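Local atomic coordinates of ABC transporter ATP-binding protein (Leptospira interrogans serovar Copenhageni, PDB entry 4HZI), a protein that probably binds and hydrolyses ATP as the ATPase subunit of an orphan ABC transporter involved in manganese utilization and tolerance. Residues K153-Q156 with I157-D160. Numbering follows the deposited sequence.
Sequences KTLQ and ILKD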
loop_
_atom_site.group_PDB
_atom_site.type_symbol
_atom_site.label_atom_id
_atom_site.label_comp_id
_atom_site.label_asym_id
_atom_site.label_seq_id
_atom_site.Cartn_x
_atom_site.Cartn_y
_atom_site.Cartn_z
ATOM N N LYS A 153 -6.781 -15.935 30.139
ATOM C CA LYS A 153 -5.932 -16.441 29.048
ATOM C C LYS A 153 -5.464 -15.298 28.119
ATOM O O LYS A 153 -4.314 -15.276 27.656
ATOM C CB LYS A 153 -6.674 -17.511 28.249
ATOM C CG LYS A 153 -6.766 -18.838 28.984
ATOM C CD LYS A 153 -7.635 -19.844 28.238
ATOM C CE LYS A 153 -7.248 -21.271 28.608
ATOM N NZ LYS A 153 -8.312 -22.242 28.255
ATOM N N THR A 154 -6.349 -14.345 27.870
ATOM C CA THR A 154 -5.978 -13.176 27.081
ATOM C C THR A 154 -4.904 -12.347 27.766
ATOM O O THR A 154 -3.993 -11.845 27.117
ATOM C CB THR A 154 -7.197 -12.342 26.722
ATOM O OG1 THR A 154 -7.881 -13.000 25.650
ATOM C CG2 THR A 154 -6.816 -10.926 26.260
ATOM N N LEU A 155 -4.976 -12.217 29.090
ATOM C CA LEU A 155 -3.953 -11.441 29.790
ATOM C C LEU A 155 -2.645 -12.168 29.715
ATOM O O LEU A 155 -1.585 -11.555 29.650
ATOM C CB LEU A 155 -4.346 -11.179 31.262
ATOM C CG LEU A 155 -5.680 -10.446 31.457
ATOM C CD1 LEU A 155 -6.072 -10.385 32.938
ATOM C CD2 LEU A 155 -5.650 -9.043 30.867
ATOM N N GLN A 156 -2.682 -13.484 29.729
ATOM C CA GLN A 156 -1.429 -14.205 29.607
ATOM C C GLN A 156 -0.793 -13.977 28.213
ATOM O O GLN A 156 0.441 -13.858 28.087
ATOM C CB GLN A 156 -1.628 -15.695 29.873
ATOM C CG GLN A 156 -0.323 -16.491 29.892
ATOM C CD GLN A 156 0.554 -16.157 31.083
ATOM O OE1 GLN A 156 0.095 -16.173 32.226
ATOM N NE2 GLN A 156 1.818 -15.856 30.826
ATOM N N ILE A 157 -1.640 -13.936 27.183
ATOM C CA ILE A 157 -1.188 -13.643 25.807
ATOM C C ILE A 157 -0.445 -12.284 25.742
ATOM O O ILE A 157 0.716 -12.194 25.243
ATOM C CB ILE A 157 -2.381 -13.714 24.800
ATOM C CG1 ILE A 157 -2.865 -15.172 24.635
ATOM C CG2 ILE A 157 -1.962 -13.215 23.441
ATOM C CD1 ILE A 157 -4.241 -15.315 24.020
ATOM N N LEU A 158 -1.103 -11.249 26.271
ATOM C CA LEU A 158 -0.487 -9.926 26.365
ATOM C C LEU A 158 0.808 -9.993 27.153
ATOM O O LEU A 158 1.841 -9.478 26.703
ATOM C CB LEU A 158 -1.450 -8.916 26.969
ATOM C CG LEU A 158 -2.696 -8.616 26.152
ATOM C CD1 LEU A 158 -3.754 -7.934 26.979
ATOM C CD2 LEU A 158 -2.371 -7.763 24.922
ATOM N N LYS A 159 0.797 -10.677 28.302
ATOM C CA LYS A 159 2.031 -10.760 29.085
ATOM C C LYS A 159 3.142 -11.422 28.298
ATOM O O LYS A 159 4.260 -10.901 28.251
ATOM C CB LYS A 159 1.831 -11.483 30.426
ATOM C CG LYS A 159 3.054 -11.357 31.338
ATOM C CD LYS A 159 2.765 -11.687 32.802
ATOM C CE LYS A 159 2.887 -13.174 33.082
ATOM N NZ LYS A 159 2.188 -13.558 34.340
ATOM N N ASP A 160 2.844 -12.565 27.672
ATOM C CA ASP A 160 3.860 -13.289 26.888
ATOM C C ASP A 160 4.499 -12.411 25.793
ATOM O O ASP A 160 5.646 -12.623 25.440
ATOM C CB ASP A 160 3.279 -14.554 26.242
ATOM C CG ASP A 160 2.896 -15.620 27.260
ATOM O OD1 ASP A 160 3.117 -15.402 28.471
ATOM O OD2 ASP A 160 2.375 -16.681 26.848
#
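Q156 and D160, one helical turn apart, are joined twice, through side chains and through backbone. The side-chain bond runs from Q156 NE2 to D160 OD1 over 2.7 Å, with an N-H...O angle of 159°. OD1 lies close to the amide plane of Q156 and is approached on its syn side, although the donor stands 26° out of the carboxylate plane. Q156 CG is anti to the backbone N, and a bend at chi2 (69°) brings the amide NE2 to the D160 carboxylate. In the backbone, D160 N donates to Q156 O at 2.8 Å. Three more bonds of the same i to i+4 kind, in which I157 N, L158 N and K159 N donate to K153 O, T154 O and L155 O over 2.9 to 3.1 Å, establish regular alpha-helix. K159 passes the glutamine amide with its aliphatic part, CE lying 3.7 Å from Q156 NE2. Apolar contact on the other side is looser: T154 CG2 comes within 4.3 Å of L158 CD1. These two buried residues face helix 128-133, while I157 and L158 both reach L185 of helix 176-188. The arrangement forms the last two turns of helix 148-160, amphipathic, with Q156, K159 and D160 on the exposed face, consistent with the helical subdomain of an ABC ATPase.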